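Local coordinates for putative lipoprotein (Bacteroides ovatus, PDB 3OQQ) that is of unknown function but is a putative extracellular lipoprotein that binds calcium ions, at residues A[122-133]-A[146-157]; A[19-27]-A[110-119]. All blocks are in the same frame, centred on the assembly; numbering follows the deposited sequence.

Contact 1. Residues A[122-133]-A[146-157]; sequences FYHNTGVVMFED and DFNDVVFEYDLK. With CA (calcium ion), chain C; CA (calcium ion), chain B.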
loop_
_atom_site.group_PDB
_atom_site.type_symbol
_atom_site.label_atom_id
_atom_site.label_comp_id
_atom_site.label_asym_id
_atom_site.label_seq_id
_atom_site.Cartn_x
_atom_site.Cartn_y
_atom_site.Cartn_z
ATOM N N PHE A 122 11.066 -8.426 -9.387
ATOM C CA PHE A 122 10.104 -7.431 -8.924
ATOM C C PHE A 122 9.900 -7.565 -7.437
ATOM O O PHE A 122 9.869 -8.682 -6.916
ATOM C CB PHE A 122 8.763 -7.467 -9.693
ATOM C CG PHE A 122 7.896 -8.706 -9.580
ATOM C CD1 PHE A 122 8.078 -9.783 -10.441
ATOM C CD2 PHE A 122 6.853 -8.763 -8.661
ATOM C CE1 PHE A 122 7.258 -10.922 -10.356
ATOM C CE2 PHE A 122 6.026 -9.889 -8.577
ATOM C CZ PHE A 122 6.230 -10.964 -9.426
ATOM N N TYR A 123 9.856 -6.419 -6.747
ATOM C CA TYR A 123 9.581 -6.333 -5.322
ATOM C C TYR A 123 8.078 -6.164 -5.151
ATOM O O TYR A 123 7.431 -5.585 -6.027
ATOM C CB TYR A 123 10.338 -5.163 -4.701
ATOM C CG TYR A 123 11.822 -5.389 -4.611
ATOM C CD1 TYR A 123 12.374 -6.125 -3.564
ATOM C CD2 TYR A 123 12.688 -4.842 -5.554
ATOM C CE1 TYR A 123 13.752 -6.337 -3.475
ATOM C CE2 TYR A 123 14.067 -5.039 -5.469
ATOM C CZ TYR A 123 14.594 -5.793 -4.433
ATOM O OH TYR A 123 15.952 -5.989 -4.348
ATOM N N HIS A 124 7.514 -6.667 -4.055
ATOM C CA HIS A 124 6.077 -6.561 -3.861
ATOM C C HIS A 124 5.746 -6.209 -2.423
ATOM O O HIS A 124 6.252 -6.861 -1.491
ATOM C CB HIS A 124 5.369 -7.896 -4.265
ATOM C CG HIS A 124 3.877 -7.900 -4.064
ATOM N ND1 HIS A 124 3.256 -8.871 -3.312
ATOM C CD2 HIS A 124 2.932 -7.057 -4.558
ATOM C CE1 HIS A 124 1.959 -8.596 -3.365
ATOM N NE2 HIS A 124 1.718 -7.519 -4.116
ATOM N N ASN A 125 4.876 -5.182 -2.240
ATOM C CA ASN A 125 4.378 -4.799 -0.912
ATOM C C ASN A 125 2.879 -4.459 -1.008
ATOM O O ASN A 125 2.456 -3.713 -1.896
ATOM C CB ASN A 125 5.189 -3.641 -0.298
ATOM C CG ASN A 125 4.719 -3.231 1.073
ATOM O OD1 ASN A 125 4.241 -2.109 1.285
ATOM N ND2 ASN A 125 4.813 -4.132 2.041
ATOM N N THR A 126 2.083 -5.040 -0.116
ATOM C CA THR A 126 0.627 -4.836 -0.092
ATOM C C THR A 126 0.165 -4.706 1.369
ATOM O O THR A 126 0.844 -5.171 2.281
ATOM C CB THR A 126 -0.115 -5.954 -0.884
ATOM O OG1 THR A 126 -1.514 -5.668 -0.924
ATOM C CG2 THR A 126 0.127 -7.370 -0.332
ATOM N N GLY A 127 -0.962 -4.040 1.568
ATOM C CA GLY A 127 -1.548 -3.847 2.883
ATOM C C GLY A 127 -2.903 -3.183 2.781
ATOM O O GLY A 127 -3.419 -2.944 1.685
ATOM N N VAL A 128 -3.490 -2.892 3.926
ATOM C CA VAL A 128 -4.766 -2.187 3.999
ATOM C C VAL A 128 -4.545 -0.962 4.855
ATOM O O VAL A 128 -3.911 -1.044 5.908
ATOM C CB VAL A 128 -5.995 -3.043 4.460
ATOM C CG1 VAL A 128 -5.884 -3.486 5.928
ATOM C CG2 VAL A 128 -7.308 -2.284 4.197
ATOM N N VAL A 129 -5.029 0.175 4.376
ATOM C CA VAL A 129 -4.884 1.431 5.089
ATOM C C VAL A 129 -6.222 1.755 5.702
ATOM O O VAL A 129 -7.255 1.699 5.025
ATOM C CB VAL A 129 -4.352 2.570 4.195
ATOM C CG1 VAL A 129 -4.293 3.875 4.971
ATOM C CG2 VAL A 129 -2.977 2.229 3.642
HETATM N N MSE A 130 -6.201 2.091 6.992
HETATM C CA MSE A 130 -7.410 2.431 7.729
HETATM C C MSE A 130 -7.251 3.762 8.368
HETATM O O MSE A 130 -6.376 3.926 9.200
HETATM C CB MSE A 130 -7.732 1.353 8.772
HETATM C CG MSE A 130 -8.067 0.033 8.133
HETATM SE SE MSE A 130 -8.812 -1.174 9.439
HETATM C CE MSE A 130 -8.762 -2.751 8.341
ATOM N N PHE A 131 -8.139 4.705 8.020
ATOM C CA PHE A 131 -8.067 6.066 8.538
ATOM C C PHE A 131 -9.267 6.472 9.335
ATOM O O PHE A 131 -10.376 6.029 9.057
ATOM C CB PHE A 131 -7.945 7.060 7.371
ATOM C CG PHE A 131 -6.543 7.422 7.030
ATOM C CD1 PHE A 131 -5.825 8.321 7.821
ATOM C CD2 PHE A 131 -5.931 6.899 5.896
ATOM C CE1 PHE A 131 -4.519 8.675 7.485
ATOM C CE2 PHE A 131 -4.606 7.231 5.584
ATOM C CZ PHE A 131 -3.918 8.121 6.372
ATOM N N GLU A 132 -9.027 7.383 10.293
ATOM C CA GLU A 132 -9.987 8.157 11.078
ATOM C C GLU A 132 -10.062 9.520 10.381
ATOM O O GLU A 132 -9.038 10.015 9.917
ATOM C CB GLU A 132 -9.562 8.264 12.555
ATOM C CG GLU A 132 -10.220 7.207 13.442
ATOM C CD GLU A 132 -11.737 7.244 13.401
ATOM O OE1 GLU A 132 -12.303 8.280 13.814
ATOM O OE2 GLU A 132 -12.362 6.261 12.938
ATOM N N ASP A 133 -11.245 10.111 10.273
ATOM C CA ASP A 133 -11.431 11.360 9.538
ATOM C C ASP A 133 -11.549 12.612 10.402
ATOM O O ASP A 133 -11.815 13.684 9.868
ATOM C CB ASP A 133 -12.702 11.249 8.666
ATOM C CG ASP A 133 -14.002 10.938 9.406
ATOM O OD1 ASP A 133 -14.075 11.192 10.637
ATOM O OD2 ASP A 133 -14.920 10.379 8.774
ATOM N N ASP A 146 -13.601 3.949 15.411
ATOM C CA ASP A 146 -13.858 2.737 14.636
ATOM C C ASP A 146 -12.796 2.441 13.534
ATOM O O ASP A 146 -12.727 1.298 13.057
ATOM C CB ASP A 146 -15.298 2.714 14.052
ATOM C CG ASP A 146 -15.776 3.868 13.171
ATOM O OD1 ASP A 146 -14.957 4.752 12.831
ATOM O OD2 ASP A 146 -16.966 3.880 12.818
ATOM N N PHE A 147 -11.985 3.441 13.145
ATOM C CA PHE A 147 -10.920 3.321 12.128
ATOM C C PHE A 147 -11.423 2.734 10.798
ATOM O O PHE A 147 -10.698 1.980 10.149
ATOM C CB PHE A 147 -9.703 2.520 12.641
ATOM C CG PHE A 147 -8.757 3.396 13.433
ATOM C CD1 PHE A 147 -8.974 3.634 14.795
ATOM C CD2 PHE A 147 -7.681 4.028 12.808
ATOM C CE1 PHE A 147 -8.123 4.480 15.520
ATOM C CE2 PHE A 147 -6.827 4.871 13.532
ATOM C CZ PHE A 147 -7.060 5.100 14.878
ATOM N N ASN A 148 -12.631 3.110 10.371
ATOM C CA ASN A 148 -13.129 2.603 9.083
ATOM C C ASN A 148 -13.596 3.761 8.199
ATOM O O ASN A 148 -14.264 3.531 7.197
ATOM C CB ASN A 148 -14.253 1.584 9.295
ATOM C CG ASN A 148 -15.473 2.244 9.880
ATOM O OD1 ASN A 148 -15.513 3.465 10.005
ATOM N ND2 ASN A 148 -16.494 1.477 10.210
ATOM N N ASP A 149 -13.282 5.012 8.599
ATOM C CA ASP A 149 -13.725 6.232 7.893
ATOM C C ASP A 149 -13.308 6.226 6.440
ATOM O O ASP A 149 -14.090 6.656 5.584
ATOM C CB ASP A 149 -13.263 7.480 8.631
ATOM C CG ASP A 149 -13.795 7.459 10.066
ATOM O OD1 ASP A 149 -14.671 6.590 10.374
ATOM O OD2 ASP A 149 -13.326 8.269 10.881
ATOM N N VAL A 150 -12.102 5.695 6.157
ATOM C CA VAL A 150 -11.599 5.406 4.820
ATOM C C VAL A 150 -10.814 4.107 4.950
ATOM O O VAL A 150 -9.903 3.991 5.778
ATOM C CB VAL A 150 -10.788 6.500 4.063
ATOM C CG1 VAL A 150 -10.504 6.047 2.623
ATOM C CG2 VAL A 150 -11.516 7.847 4.044
ATOM N N VAL A 151 -11.232 3.096 4.204
ATOM C CA VAL A 151 -10.537 1.803 4.265
ATOM C C VAL A 151 -10.166 1.493 2.843
ATOM O O VAL A 151 -11.043 1.444 1.976
ATOM C CB VAL A 151 -11.343 0.670 4.946
ATOM C CG1 VAL A 151 -10.549 -0.630 5.023
ATOM C CG2 VAL A 151 -11.832 1.078 6.332
ATOM N N PHE A 152 -8.871 1.388 2.576
ATOM C CA PHE A 152 -8.450 1.039 1.230
ATOM C C PHE A 152 -7.301 0.105 1.227
ATOM O O PHE A 152 -6.399 0.242 2.033
ATOM C CB PHE A 152 -8.120 2.269 0.381
ATOM C CG PHE A 152 -6.974 3.151 0.810
ATOM C CD1 PHE A 152 -7.188 4.227 1.672
ATOM C CD2 PHE A 152 -5.710 3.000 0.245
ATOM C CE1 PHE A 152 -6.158 5.103 1.990
ATOM C CE2 PHE A 152 -4.673 3.869 0.582
ATOM C CZ PHE A 152 -4.916 4.930 1.435
ATOM N N GLU A 153 -7.314 -0.821 0.290
ATOM C CA GLU A 153 -6.212 -1.760 0.078
ATOM C C GLU A 153 -5.253 -1.203 -0.918
ATOM O O GLU A 153 -5.650 -0.525 -1.866
ATOM C CB GLU A 153 -6.722 -3.115 -0.442
ATOM C CG GLU A 153 -7.914 -3.656 0.317
ATOM C CD GLU A 153 -8.358 -5.055 -0.064
ATOM O OE1 GLU A 153 -8.025 -5.501 -1.186
ATOM O OE2 GLU A 153 -9.028 -5.707 0.773
ATOM N N TYR A 154 -3.993 -1.520 -0.761
ATOM C CA TYR A 154 -3.037 -1.056 -1.752
ATOM C C TYR A 154 -2.161 -2.187 -2.153
ATOM O O TYR A 154 -1.965 -3.130 -1.387
ATOM C CB TYR A 154 -2.186 0.124 -1.249
ATOM C CG TYR A 154 -1.131 -0.273 -0.241
ATOM C CD1 TYR A 154 0.142 -0.670 -0.653
ATOM C CD2 TYR A 154 -1.407 -0.272 1.124
ATOM C CE1 TYR A 154 1.126 -1.009 0.267
ATOM C CE2 TYR A 154 -0.418 -0.592 2.057
ATOM C CZ TYR A 154 0.831 -0.998 1.619
ATOM O OH TYR A 154 1.810 -1.343 2.514
ATOM N N ASP A 155 -1.542 -2.039 -3.317
ATOM C CA ASP A 155 -0.593 -3.015 -3.836
ATOM C C ASP A 155 0.449 -2.281 -4.613
ATOM O O ASP A 155 0.121 -1.558 -5.548
ATOM C CB ASP A 155 -1.296 -4.048 -4.733
ATOM C CG ASP A 155 -0.428 -5.258 -4.992
ATOM O OD1 ASP A 155 0.552 -5.135 -5.772
ATOM O OD2 ASP A 155 -0.712 -6.321 -4.410
ATOM N N LEU A 156 1.701 -2.476 -4.233
ATOM C CA LEU A 156 2.850 -1.864 -4.899
ATOM C C LEU A 156 3.789 -2.950 -5.413
ATOM O O LEU A 156 4.125 -3.865 -4.671
ATOM C CB LEU A 156 3.603 -0.920 -3.938
ATOM C CG LEU A 156 3.052 0.485 -3.793
ATOM C CD1 LEU A 156 3.409 1.083 -2.436
ATOM C CD2 LEU A 156 3.557 1.381 -4.912
ATOM N N LYS A 157 4.198 -2.841 -6.698
ATOM C CA LYS A 157 5.136 -3.722 -7.388
ATOM C C LYS A 157 6.161 -2.847 -8.090
ATOM O O LYS A 157 5.789 -1.971 -8.869
ATOM C CB LYS A 157 4.437 -4.648 -8.405
ATOM C CG LYS A 157 4.040 -6.009 -7.897
ATOM C CD LYS A 157 3.270 -6.802 -8.963
ATOM C CE LYS A 157 1.758 -6.698 -8.828
ATOM N NZ LYS A 157 1.231 -7.337 -7.583
HETATM CA CA CA C . -14.348 7.201 12.924
HETATM CA CA CA B . -16.744 5.320 10.881
HETATM O O HOH W 1 -2.857 -7.522 -2.550
HETATM O O HOH W 2 -14.893 9.512 13.119
HETATM O O HOH W 3 -14.832 6.794 15.258
HETATM O O HOH W 4 -16.645 7.476 12.460
#
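The ring of Y154 lies with one face over the backbone of G127, whose N sits 3.5 Å above the ring plane, while N125 OD1 meets the ring edge. In this antiparallel beta hairpin, strand 122-131 against strand 150-161, F147 belongs to the loop leading into the second strand and has E132 CG over the centre of one face and M130 O at its edge. The first torsion of Y154 (chi1 74°) turns it over the glycine, and its OH donates to N125 OD1 from above the carbonyl plane; Q333 also bonds that oxygen. A leucine here would probably leave G127 without its ring cover and N125 OD1 without the hydroxyl. On the other sheet face, H124 NE2 gives D155 OD2 a nearly straight bond (2.7 Å, 171°) in the imidazole plane, and K157 NZ salt-bridges D155 OD1. A classic beta bulge, D149 and V150 facing F131, leads into a two-calcium site; G186 and E397 complete the shell of one ion (chain B), and waters that of the other. D149 OD1 bridges the ions, 2.5 Å from the chain B calcium and 2.6 Å from the chain C calcium, and D149 OD2 accepts from D133 N through its anti lone pair.

Contact 2. Residues A[19-27]-A[110-119]; sequences ASTLVNVYS and VQPTNETDQG. With CA (calcium ion), chain E.
T21 reaches into the loop 110-119 with its whole side chain. Its CB lies 3.5 Å from T116 OG1, and from there the two branches part. OG1, anti to the backbone N (chi1 -164°), donates to V110 O over 2.6 Å, coming from above the carbonyl plane, and also touches the ring of P112 at CD. The methyl CG2 packs against P112 CB and D117 CB, with T116 O close by. The amide of the same residue is used as well: T21 N donates to T116 O at 3.0 Å and 169°, and A19 N adds a weak bond to that carbonyl. Beside this polar centre S20 OG touches both V110 CG1 and T116 CB, while L22 CD1 comes within 3.4 Å of G119 CA, where a side chain on the glycine would clash. Residues 19-22 form a type I beta turn, closed by L22 N bonding to A19 O, just ahead of strand 23-26. The loop they meet wraps a calcium ion: D117 chelates it through both carboxylate oxygens and N114 OD1 binds at 2.2 Å, with Q164 and two waters also coordinating, so the contact joins a beta turn to a loop-borne calcium site.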
loop_
_atom_site.group_PDB
_atom_site.type_symbol
_atom_site.label_atom_id
_atom_site.label_comp_id
_atom_site.label_asym_id
_atom_site.label_seq_id
_atom_site.Cartn_x
_atom_site.Cartn_y
_atom_site.Cartn_z
ATOM N N ALA A 19 12.637 -18.355 -18.129
ATOM C CA ALA A 19 12.223 -17.829 -16.816
ATOM C C ALA A 19 12.021 -18.942 -15.739
ATOM O O ALA A 19 11.790 -18.626 -14.564
ATOM C CB ALA A 19 10.944 -17.020 -16.965
ATOM N N SER A 20 12.162 -20.235 -16.137
ATOM C CA SER A 20 11.949 -21.389 -15.259
ATOM C C SER A 20 12.971 -21.494 -14.101
ATOM O O SER A 20 12.664 -22.164 -13.127
ATOM C CB SER A 20 11.936 -22.687 -16.058
ATOM O OG SER A 20 13.161 -22.899 -16.738
ATOM N N THR A 21 14.139 -20.804 -14.163
ATOM C CA THR A 21 15.101 -20.901 -13.056
ATOM C C THR A 21 14.816 -19.888 -11.965
ATOM O O THR A 21 15.247 -20.071 -10.815
ATOM C CB THR A 21 16.548 -20.748 -13.540
ATOM O OG1 THR A 21 17.395 -21.230 -12.491
ATOM C CG2 THR A 21 16.926 -19.281 -13.858
ATOM N N LEU A 22 14.134 -18.796 -12.326
ATOM C CA LEU A 22 13.844 -17.716 -11.388
ATOM C C LEU A 22 12.933 -18.208 -10.263
ATOM O O LEU A 22 12.150 -19.152 -10.447
ATOM C CB LEU A 22 13.248 -16.512 -12.118
ATOM C CG LEU A 22 13.994 -16.078 -13.386
ATOM C CD1 LEU A 22 13.275 -14.955 -14.060
ATOM C CD2 LEU A 22 15.400 -15.655 -13.072
ATOM N N VAL A 23 13.106 -17.620 -9.069
ATOM C CA VAL A 23 12.388 -18.076 -7.885
ATOM C C VAL A 23 11.441 -16.989 -7.335
ATOM O O VAL A 23 11.605 -15.802 -7.608
ATOM C CB VAL A 23 13.372 -18.598 -6.785
ATOM C CG1 VAL A 23 14.201 -19.784 -7.295
ATOM C CG2 VAL A 23 14.286 -17.485 -6.258
ATOM N N ASN A 24 10.492 -17.417 -6.509
ATOM C CA ASN A 24 9.564 -16.523 -5.835
ATOM C C ASN A 24 9.728 -16.693 -4.340
ATOM O O ASN A 24 9.876 -17.817 -3.882
ATOM C CB ASN A 24 8.149 -16.810 -6.285
ATOM C CG ASN A 24 7.941 -16.481 -7.736
ATOM O OD1 ASN A 24 8.302 -15.409 -8.215
ATOM N ND2 ASN A 24 7.403 -17.417 -8.481
ATOM N N VAL A 25 9.777 -15.576 -3.591
ATOM C CA VAL A 25 9.949 -15.588 -2.134
ATOM C C VAL A 25 8.667 -15.049 -1.496
ATOM O O VAL A 25 8.177 -13.994 -1.911
ATOM C CB VAL A 25 11.208 -14.802 -1.692
ATOM C CG1 VAL A 25 11.394 -14.854 -0.173
ATOM C CG2 VAL A 25 12.458 -15.317 -2.422
ATOM N N TYR A 26 8.117 -15.788 -0.514
ATOM C CA TYR A 26 6.857 -15.462 0.183
ATOM C C TYR A 26 7.062 -15.363 1.696
ATOM O O TYR A 26 7.951 -16.027 2.238
ATOM C CB TYR A 26 5.804 -16.577 -0.087
ATOM C CG TYR A 26 5.517 -16.831 -1.554
ATOM C CD1 TYR A 26 6.321 -17.685 -2.306
ATOM C CD2 TYR A 26 4.424 -16.246 -2.180
ATOM C CE1 TYR A 26 6.090 -17.883 -3.664
ATOM C CE2 TYR A 26 4.181 -16.435 -3.543
ATOM C CZ TYR A 26 5.008 -17.268 -4.276
ATOM O OH TYR A 26 4.746 -17.491 -5.606
ATOM N N SER A 27 6.231 -14.572 2.388
ATOM C CA SER A 27 6.307 -14.471 3.858
ATOM C C SER A 27 5.465 -15.593 4.520
ATOM O O SER A 27 5.477 -15.723 5.743
ATOM C CB SER A 27 5.823 -13.099 4.318
ATOM O OG SER A 27 4.478 -12.895 3.916
ATOM N N VAL A 110 15.763 -26.018 -11.149
ATOM C CA VAL A 110 16.098 -25.674 -12.536
ATOM C C VAL A 110 17.323 -24.740 -12.436
ATOM O O VAL A 110 17.249 -23.690 -11.778
ATOM C CB VAL A 110 14.945 -25.050 -13.378
ATOM C CG1 VAL A 110 15.478 -24.574 -14.744
ATOM C CG2 VAL A 110 13.811 -26.052 -13.572
ATOM N N GLN A 111 18.450 -25.181 -12.988
ATOM C CA GLN A 111 19.710 -24.444 -12.917
ATOM C C GLN A 111 19.725 -23.260 -13.895
ATOM O O GLN A 111 19.287 -23.401 -15.040
ATOM C CB GLN A 111 20.903 -25.375 -13.145
ATOM C CG GLN A 111 21.074 -26.427 -12.032
ATOM C CD GLN A 111 21.244 -25.809 -10.651
ATOM O OE1 GLN A 111 22.158 -25.015 -10.401
ATOM N NE2 GLN A 111 20.353 -26.138 -9.732
ATOM N N PRO A 112 20.215 -22.075 -13.450
ATOM C CA PRO A 112 20.185 -20.913 -14.337
ATOM C C PRO A 112 21.186 -20.968 -15.479
ATOM O O PRO A 112 22.317 -21.447 -15.326
ATOM C CB PRO A 112 20.453 -19.729 -13.404
ATOM C CG PRO A 112 21.130 -20.297 -12.228
ATOM C CD PRO A 112 20.749 -21.735 -12.113
ATOM N N THR A 113 20.691 -20.547 -16.651
ATOM C CA THR A 113 21.377 -20.309 -17.929
ATOM C C THR A 113 20.624 -19.182 -18.585
ATOM O O THR A 113 19.522 -18.854 -18.133
ATOM C CB THR A 113 21.505 -21.530 -18.850
ATOM O OG1 THR A 113 20.213 -22.002 -19.218
ATOM C CG2 THR A 113 22.388 -22.637 -18.279
ATOM N N ASN A 114 21.178 -18.591 -19.651
ATOM C CA ASN A 114 20.476 -17.503 -20.335
ATOM C C ASN A 114 19.189 -18.029 -21.044
ATOM O O ASN A 114 18.332 -17.232 -21.414
ATOM C CB ASN A 114 21.409 -16.764 -21.286
ATOM C CG ASN A 114 22.313 -15.775 -20.566
ATOM O OD1 ASN A 114 21.847 -14.875 -19.859
ATOM N ND2 ASN A 114 23.627 -15.894 -20.738
ATOM N N GLU A 115 19.049 -19.365 -21.159
ATOM C CA GLU A 115 17.898 -20.067 -21.724
ATOM C C GLU A 115 16.731 -20.122 -20.700
ATOM O O GLU A 115 15.568 -20.149 -21.120
ATOM C CB GLU A 115 18.319 -21.502 -22.160
ATOM C CG GLU A 115 17.208 -22.413 -22.684
ATOM C CD GLU A 115 17.600 -23.802 -23.165
ATOM O OE1 GLU A 115 18.371 -24.499 -22.462
ATOM O OE2 GLU A 115 17.073 -24.221 -24.220
ATOM N N THR A 116 17.043 -20.104 -19.366
ATOM C CA THR A 116 16.068 -20.251 -18.274
ATOM C C THR A 116 15.931 -19.044 -17.297
ATOM O O THR A 116 15.091 -19.111 -16.389
ATOM C CB THR A 116 16.438 -21.499 -17.453
ATOM O OG1 THR A 116 17.686 -21.282 -16.789
ATOM C CG2 THR A 116 16.533 -22.752 -18.302
ATOM N N ASP A 117 16.705 -17.946 -17.481
ATOM C CA ASP A 117 16.664 -16.797 -16.554
ATOM C C ASP A 117 15.976 -15.540 -17.140
ATOM O O ASP A 117 16.193 -14.442 -16.629
ATOM C CB ASP A 117 18.113 -16.443 -16.135
ATOM C CG ASP A 117 18.984 -15.808 -17.235
ATOM O OD1 ASP A 117 18.518 -15.720 -18.398
ATOM O OD2 ASP A 117 20.128 -15.412 -16.931
ATOM N N GLN A 118 15.227 -15.681 -18.230
ATOM C CA GLN A 118 14.642 -14.518 -18.902
ATOM C C GLN A 118 13.407 -13.982 -18.153
ATOM O O GLN A 118 12.272 -14.355 -18.460
ATOM C CB GLN A 118 14.304 -14.842 -20.365
ATOM C CG GLN A 118 15.523 -15.146 -21.233
ATOM C CD GLN A 118 15.129 -15.783 -22.545
ATOM O OE1 GLN A 118 14.199 -15.339 -23.232
ATOM N NE2 GLN A 118 15.837 -16.837 -22.929
ATOM N N GLY A 119 13.655 -13.109 -17.183
ATOM C CA GLY A 119 12.609 -12.506 -16.371
ATOM C C GLY A 119 13.129 -11.372 -15.520
ATOM O O GLY A 119 14.300 -11.368 -15.122
HETATM CA CA CA E . 20.049 -13.931 -19.124
HETATM O O HOH W 5 15.505 -22.602 -10.054
HETATM O O HOH W 6 18.863 -14.391 -20.895
HETATM O O HOH W 7 18.307 -12.154 -18.210
#

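Contact 1 is buried near the middle of the chain, whereas the centre of contact 2 lies about 27 Å from that of the chain and the contact is only partly buried; their own centres are about 31 Å apart. The loop 110-119 runs on almost directly into strand 122-131, and strand 36-41 pairs with both that strand and 23-26, so the turn and loop of contact 2 lead into strands of the same sheet system that contact 1 belongs to. Regular backbone pairing and aromatic packing dominate contact 1, while contact 2 relies on a few bonds to carbonyls. Calcium appears in both: a pair of ions sharing aspartates at the end of the hairpin, but a single ion at the outlying loop.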